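PDB 4OQZ: putative oxidoreductase YfjR from Streptomyces aurantiacus, which acts as an imine reductase, reducing imines to amines and probably drawing the hydride from NADPH bound to a Rossmann-type domain. Local coordinates for residues Gln3-Ile8 with Leu61-Leu66; Gln15-Ala20 with Pro123-Pro128; Ala20-Gly25 with Arg44-Ala49. One frame throughout, in Å; residues are numbered along the deposited sequence.

How the contacts relate
From the N terminus the chain runs through strand 4-8, helix 12-23, strand 27-31 and helix 39-44. The first of the three contacts to close is contact 3, where 44-49 packs against 20-25 and joins the end of helix 12-23 to the turn between helix 39-44 and strand 47-48. Contact 1 closes next around all of this: strand 61-64 pairs with strand 4-8, so contact 3 is contained in its loop. Contact 2 opens at 15-20, inside that loop, and closes only at 123-128, so contacts 1 and 2 cross, while contact 3 also falls within the loop of contact 2. Helix 12-23 is common to contacts 2 and 3, which share Ala20, and its Met17 and Tyr21 rest on Ile63 of contact 1.

Contact 1 (Gln3-Ile8 with Leu61-Leu66); sequences QSVTVI and LVILSL
Strands 4-8 and 61-64 run side by side in parallel, their axes 4.6 Å apart at an angle of 25°, with Thr6, Val7 and Ile8 paired to Val62, Ile63 and Leu64. Four backbone bonds join them: Thr6 N to Leu61 O, Ile63 N to Thr6 O (2.7 Å), Ile8 N to Ile63 O (2.8 Å) and, past the strand end, Ser65 N to Ile8 O.

On the face under helix 12-23, Val5 sends CG2, anti to its backbone N, between Ile63 CG1 (3.9 Å) and Leu61 CD2. Met17 and Tyr21 of that helix press on Ile63. On the other face Thr6 and Val62 lie side by side, Ile8 CD1 reaches obliquely back to Val62 CG1 (3.8 Å), and Leu66 CD1 lies alongside Ile8 CG2. Branching at CB suits the valines and isoleucines to extended backbone, and the hydroxyl of Thr6 lies within hydrogen-bonding distance of Asn59 OD1 and of the carbonyl of Ala55.

This pairing is the Rossmann switch point, where the fourth strand lands beside the first. Nearly all its side chains are apolar and buried; peptide groups bond across this pair on one side of strand 4-8 and to strand 27-31 on the other, matching the buried backbone on both sides.

Contact 2 (Gln15-Ala20 with Pro123-Pro128); sequences QAMAAA and PGIGSP
The flat group at this contact is the peptide linking Ala16 to Met17. Ile125 sets its CG2 methyl over one face of it, 3.6 Å from Ala16 C, while the other face turns inward to the helix axis. The carbonyl oxygen of that peptide, Ala16 O, is engaged by Ala20 N in the helix's own bonding, so the methyl meets a group whose polar needs are already served. No hydrogen bond crosses the contact.

Ile125 carries the contact. Its CG2 stands anti to the backbone N (chi1 of CG1 -61°), which turns this branch onto the helix, and its CB comes to 3.8 Å from Ala16 CB. Ile125 CG2 also meets Met17 CG at 3.9 Å, and the second branch runs on until Ile125 CD1 lies 4.1 Å from Met17 CE. Met17, extended beyond CG, crosses Ile125 obliquely and continues inward toward Ser65, Leu91 and Ile151.

Helix 12-23 is the first helix of the Rossmann fold; its start overlaps a GxGxxG-like pattern (Gly9, Gly11, Gly14) that runs from the preceding turn into the first helical turn, consistent with dinucleotide binding. Against it lies the loop between strands 112-119 and 131-135, folded as a type II beta turn from Gly124 to Ser127 and closed by Ser127 N to Gly124 O, 3.2 Å. Ile125 takes the second position of the turn; Gly126 takes the third, where the positive phi of 96° favours glycine.

Alanines suit the helix here, for Ala16 and Ala20 stand one turn apart on the side facing the loop, and their small side chains let it approach closely. Ala20 CB is 4.4 Å from Gly126 CA, and Gly126 O accepts a hydrogen bond from Arg24 NH2 at the helix's end.

Contact 3 (Ala20-Gly25 with Arg44-Ala49); sequences AYLDRG and RGAKLA
Asp23 and Arg44 meet in a salt bridge through a single pair of atoms, OD1 and NH2, 2.7 Å apart. The bond is bent, with an angle of 140° at the hydrogen, and the nitrogen comes from above the carboxylate plane rather than within it; the two flat groups are turned 38° from each other. Over one face of the guanidinium lies Leu22 CB, 4.0 Å from Arg44 NH2. A bend in the arginine chain at chi3 (65°) brings the guanidinium across to the last turn of helix 12-23.

Beneath the charges, Leu22 points at the other segment. Its CD1 touches Ala46 CB at 4.0 Å and Arg44 CB at 4.1 Å, and CD2 lies against the backbone of Ala46. A small residue suits position 46, which is wedged between Leu22, Leu41 and Leu30.

Both groups of residues lie at helix ends. Helix 12-23 finishes in a Schellman motif with Gly25, and helix 39-44 in another with Gly45; both glycines have positive phi, and Gly45 turns the chain toward strand 47-48, hydrogen-bonded to strand 27-31 at the edge of the Rossmann sheet.

The contact is thus layered, an apolar contact of Leu22 and Ala46 beneath an ion pair at the surface. With one bent bond between exposed side chains, the pair probably adds only modest stability, whereas the packing of Leu22 on Ala46 holds the end of helix 12-23 against the turn that leads into strand 47-48.

Contact 1 (Gln3-Ile8 with Leu61-Leu66)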
# COMPACT_ATOMS: atom_id res chain seq x y z
N GLN A 3 -3.77 -34.37 -19.89
CA GLN A 3 -4.18 -34.57 -21.28
C GLN A 3 -3.04 -34.09 -22.21
O GLN A 3 -1.94 -34.61 -22.10
CB GLN A 3 -5.52 -33.85 -21.53
CG GLN A 3 -6.41 -34.51 -22.60
CD GLN A 3 -7.87 -34.15 -22.45
OE1 GLN A 3 -8.74 -35.02 -22.36
NE2 GLN A 3 -8.19 -32.86 -22.43
N SER A 4 -3.29 -33.11 -23.10
CA SER A 4 -2.27 -32.52 -24.00
C SER A 4 -2.55 -31.02 -24.10
O SER A 4 -3.70 -30.61 -23.98
CB SER A 4 -2.32 -33.18 -25.37
OG SER A 4 -3.65 -33.21 -25.86
N VAL A 5 -1.49 -30.19 -24.26
CA VAL A 5 -1.61 -28.71 -24.30
C VAL A 5 -0.48 -28.00 -25.12
O VAL A 5 0.62 -28.53 -25.24
CB VAL A 5 -1.68 -28.17 -22.83
CG1 VAL A 5 -0.35 -28.38 -22.11
CG2 VAL A 5 -2.17 -26.72 -22.75
N THR A 6 -0.74 -26.77 -25.60
CA THR A 6 0.29 -25.97 -26.27
C THR A 6 0.62 -24.71 -25.44
O THR A 6 -0.29 -24.05 -24.94
CB THR A 6 -0.15 -25.58 -27.67
OG1 THR A 6 -0.19 -26.76 -28.47
CG2 THR A 6 0.80 -24.58 -28.31
N VAL A 7 1.94 -24.36 -25.34
CA VAL A 7 2.43 -23.13 -24.71
C VAL A 7 3.25 -22.34 -25.76
O VAL A 7 4.23 -22.85 -26.28
CB VAL A 7 3.24 -23.36 -23.38
CG1 VAL A 7 3.64 -22.02 -22.75
CG2 VAL A 7 2.43 -24.18 -22.37
N ILE A 8 2.81 -21.11 -26.08
CA ILE A 8 3.50 -20.19 -27.00
C ILE A 8 4.01 -19.00 -26.15
O ILE A 8 3.24 -18.41 -25.41
CB ILE A 8 2.61 -19.76 -28.20
CG1 ILE A 8 2.19 -21.00 -29.03
CG2 ILE A 8 3.32 -18.71 -29.08
CD1 ILE A 8 1.13 -20.84 -30.09
N LEU A 61 -6.51 -26.65 -26.72
CA LEU A 61 -6.13 -25.62 -25.73
C LEU A 61 -4.75 -25.05 -26.03
O LEU A 61 -3.78 -25.78 -26.06
CB LEU A 61 -6.19 -26.14 -24.27
CG LEU A 61 -6.03 -25.04 -23.16
CD1 LEU A 61 -7.24 -24.13 -23.10
CD2 LEU A 61 -5.87 -25.66 -21.82
N VAL A 62 -4.67 -23.73 -26.29
CA VAL A 62 -3.42 -23.03 -26.60
C VAL A 62 -3.20 -21.92 -25.55
O VAL A 62 -4.01 -20.99 -25.42
CB VAL A 62 -3.41 -22.47 -28.05
CG1 VAL A 62 -2.16 -21.66 -28.33
CG2 VAL A 62 -3.56 -23.60 -29.06
N ILE A 63 -2.08 -22.05 -24.80
CA ILE A 63 -1.68 -21.11 -23.76
C ILE A 63 -0.71 -20.09 -24.35
O ILE A 63 0.34 -20.49 -24.85
CB ILE A 63 -1.10 -21.84 -22.52
CG1 ILE A 63 -2.05 -22.93 -21.95
CG2 ILE A 63 -0.67 -20.84 -21.44
CD1 ILE A 63 -3.44 -22.45 -21.29
N LEU A 64 -1.09 -18.80 -24.32
CA LEU A 64 -0.23 -17.72 -24.83
C LEU A 64 0.36 -16.89 -23.67
O LEU A 64 -0.37 -16.40 -22.81
CB LEU A 64 -0.95 -16.81 -25.82
CG LEU A 64 -1.58 -17.48 -27.01
CD1 LEU A 64 -2.91 -16.89 -27.30
CD2 LEU A 64 -0.67 -17.42 -28.22
N SER A 65 1.69 -16.76 -23.65
CA SER A 65 2.42 -15.96 -22.67
C SER A 65 3.47 -15.12 -23.40
O SER A 65 4.66 -15.41 -23.35
CB SER A 65 3.06 -16.83 -21.59
OG SER A 65 3.41 -15.97 -20.52
N LEU A 66 2.99 -14.11 -24.13
CA LEU A 66 3.82 -13.19 -24.91
C LEU A 66 4.00 -11.86 -24.18
O LEU A 66 3.47 -11.69 -23.08
CB LEU A 66 3.18 -13.00 -26.30
CG LEU A 66 3.76 -13.85 -27.44
CD1 LEU A 66 3.36 -15.33 -27.34
CD2 LEU A 66 3.30 -13.31 -28.77

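Contact 2 (Gln15-Ala20 with Pro123-Pro128)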
# COMPACT_ATOMS: atom_id res chain seq x y z
N GLN A 15 7.83 -20.54 -19.56
CA GLN A 15 8.72 -21.68 -19.24
C GLN A 15 8.23 -22.33 -17.95
O GLN A 15 8.23 -23.55 -17.85
CB GLN A 15 10.19 -21.23 -19.06
CG GLN A 15 10.91 -20.95 -20.36
CD GLN A 15 12.25 -20.28 -20.17
OE1 GLN A 15 12.42 -19.38 -19.36
NE2 GLN A 15 13.22 -20.68 -20.97
N ALA A 16 7.76 -21.51 -16.97
CA ALA A 16 7.25 -22.09 -15.72
C ALA A 16 5.91 -22.83 -15.95
O ALA A 16 5.71 -23.89 -15.34
CB ALA A 16 7.12 -21.03 -14.66
N MET A 17 5.06 -22.31 -16.87
CA MET A 17 3.76 -22.90 -17.23
C MET A 17 3.96 -24.28 -17.90
O MET A 17 3.41 -25.27 -17.42
CB MET A 17 2.93 -21.95 -18.15
CG MET A 17 2.48 -20.70 -17.44
SD MET A 17 1.78 -19.42 -18.51
CE MET A 17 1.80 -18.00 -17.34
N ALA A 18 4.80 -24.34 -18.94
CA ALA A 18 5.16 -25.60 -19.60
C ALA A 18 5.70 -26.69 -18.64
O ALA A 18 5.28 -27.84 -18.73
CB ALA A 18 6.13 -25.35 -20.72
N ALA A 19 6.58 -26.32 -17.70
CA ALA A 19 7.16 -27.23 -16.70
C ALA A 19 6.07 -27.77 -15.74
O ALA A 19 6.11 -28.95 -15.39
CB ALA A 19 8.26 -26.52 -15.91
N ALA A 20 5.10 -26.91 -15.34
CA ALA A 20 3.95 -27.30 -14.51
C ALA A 20 3.09 -28.30 -15.32
O ALA A 20 2.70 -29.34 -14.77
CB ALA A 20 3.14 -26.08 -14.16
N PRO A 123 8.06 -18.58 -10.07
CA PRO A 123 8.14 -19.75 -9.18
C PRO A 123 6.81 -20.13 -8.50
O PRO A 123 6.68 -21.24 -7.99
CB PRO A 123 9.24 -19.37 -8.17
CG PRO A 123 9.21 -17.90 -8.11
CD PRO A 123 8.78 -17.42 -9.49
N GLY A 124 5.84 -19.22 -8.52
CA GLY A 124 4.50 -19.43 -7.98
C GLY A 124 3.60 -20.18 -8.95
O GLY A 124 2.50 -20.59 -8.57
N ILE A 125 4.02 -20.31 -10.24
CA ILE A 125 3.28 -21.04 -11.28
C ILE A 125 3.10 -22.54 -10.88
O ILE A 125 4.10 -23.22 -10.64
CB ILE A 125 3.91 -20.87 -12.70
CG1 ILE A 125 3.94 -19.40 -13.16
CG2 ILE A 125 3.23 -21.75 -13.72
CD1 ILE A 125 2.51 -18.68 -13.38
N GLY A 126 1.83 -22.99 -10.81
CA GLY A 126 1.48 -24.36 -10.44
C GLY A 126 1.14 -24.56 -8.98
O GLY A 126 0.79 -25.67 -8.57
N SER A 127 1.29 -23.49 -8.16
CA SER A 127 0.99 -23.49 -6.72
C SER A 127 -0.53 -23.54 -6.48
O SER A 127 -1.27 -22.83 -7.17
CB SER A 127 1.58 -22.25 -6.06
OG SER A 127 1.18 -22.07 -4.71
N PRO A 128 -1.01 -24.32 -5.45
CA PRO A 128 -2.47 -24.36 -5.17
C PRO A 128 -3.04 -23.07 -4.56
O PRO A 128 -4.26 -22.87 -4.53
CB PRO A 128 -2.60 -25.52 -4.18
CG PRO A 128 -1.27 -25.60 -3.50
CD PRO A 128 -0.25 -25.20 -4.54

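Contact 3 (Ala20-Gly25 with Arg44-Ala49)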
# COMPACT_ATOMS: atom_id res chain seq x y z
N ALA A 20 5.10 -26.91 -15.34
CA ALA A 20 3.95 -27.30 -14.51
C ALA A 20 3.09 -28.30 -15.32
O ALA A 20 2.70 -29.34 -14.77
CB ALA A 20 3.14 -26.08 -14.16
N TYR A 21 2.87 -28.04 -16.63
CA TYR A 21 2.15 -28.99 -17.48
C TYR A 21 2.88 -30.32 -17.62
O TYR A 21 2.25 -31.37 -17.48
CB TYR A 21 1.76 -28.38 -18.85
CG TYR A 21 0.56 -27.46 -18.78
CD1 TYR A 21 -0.72 -27.97 -18.55
CD2 TYR A 21 0.69 -26.09 -18.96
CE1 TYR A 21 -1.83 -27.12 -18.47
CE2 TYR A 21 -0.41 -25.24 -18.89
CZ TYR A 21 -1.67 -25.76 -18.63
OH TYR A 21 -2.76 -24.91 -18.57
N LEU A 22 4.21 -30.30 -17.84
CA LEU A 22 5.01 -31.52 -17.93
C LEU A 22 4.99 -32.30 -16.59
O LEU A 22 4.86 -33.52 -16.61
CB LEU A 22 6.46 -31.22 -18.34
CG LEU A 22 6.71 -30.70 -19.76
CD1 LEU A 22 8.13 -30.16 -19.88
CD2 LEU A 22 6.46 -31.78 -20.80
N ASP A 23 5.06 -31.58 -15.46
CA ASP A 23 5.02 -32.16 -14.10
C ASP A 23 3.71 -32.92 -13.83
O ASP A 23 3.69 -33.83 -13.01
CB ASP A 23 5.15 -31.06 -13.03
CG ASP A 23 6.55 -30.51 -12.78
OD1 ASP A 23 7.53 -31.21 -13.12
OD2 ASP A 23 6.65 -29.40 -12.18
N ARG A 24 2.60 -32.47 -14.48
CA ARG A 24 1.28 -33.07 -14.35
C ARG A 24 0.94 -34.14 -15.40
O ARG A 24 -0.18 -34.65 -15.41
CB ARG A 24 0.21 -31.98 -14.25
CG ARG A 24 -0.13 -31.67 -12.81
CD ARG A 24 -0.19 -30.19 -12.54
NE ARG A 24 0.00 -29.90 -11.11
CZ ARG A 24 0.27 -28.70 -10.61
NH1 ARG A 24 0.39 -27.65 -11.41
NH2 ARG A 24 0.42 -28.54 -9.30
N GLY A 25 1.93 -34.51 -16.21
CA GLY A 25 1.80 -35.55 -17.22
C GLY A 25 1.24 -35.10 -18.55
O GLY A 25 0.84 -35.93 -19.36
N ARG A 44 13.35 -32.43 -21.31
CA ARG A 44 12.38 -33.03 -20.38
C ARG A 44 11.25 -33.79 -21.07
O ARG A 44 10.55 -34.57 -20.43
CB ARG A 44 11.79 -31.96 -19.47
CG ARG A 44 12.72 -31.55 -18.34
CD ARG A 44 11.99 -30.62 -17.41
NE ARG A 44 10.88 -31.29 -16.74
CZ ARG A 44 10.05 -30.68 -15.90
NH1 ARG A 44 10.19 -29.39 -15.63
NH2 ARG A 44 9.06 -31.36 -15.33
N GLY A 45 11.07 -33.56 -22.37
CA GLY A 45 10.08 -34.28 -23.15
C GLY A 45 9.08 -33.42 -23.88
O GLY A 45 8.19 -33.95 -24.53
N ALA A 46 9.21 -32.08 -23.76
CA ALA A 46 8.33 -31.16 -24.47
C ALA A 46 8.72 -31.15 -25.97
O ALA A 46 9.87 -31.44 -26.32
CB ALA A 46 8.41 -29.76 -23.88
N LYS A 47 7.74 -30.95 -26.85
CA LYS A 47 7.99 -30.98 -28.30
C LYS A 47 8.04 -29.54 -28.81
O LYS A 47 7.12 -28.76 -28.57
CB LYS A 47 6.89 -31.77 -29.04
CG LYS A 47 6.45 -33.06 -28.35
CD LYS A 47 5.11 -33.56 -28.88
CE LYS A 47 4.64 -34.81 -28.19
NZ LYS A 47 3.48 -35.43 -28.90
N LEU A 48 9.15 -29.19 -29.49
CA LEU A 48 9.35 -27.86 -30.05
C LEU A 48 8.73 -27.83 -31.44
O LEU A 48 9.07 -28.68 -32.25
CB LEU A 48 10.86 -27.59 -30.17
CG LEU A 48 11.34 -26.14 -30.19
CD1 LEU A 48 12.75 -26.04 -29.64
CD2 LEU A 48 11.38 -25.59 -31.60
N ALA A 49 7.85 -26.87 -31.73
CA ALA A 49 7.28 -26.78 -33.09
C ALA A 49 8.23 -25.97 -33.97
O ALA A 49 9.02 -25.18 -33.45
CB ALA A 49 5.90 -26.14 -33.06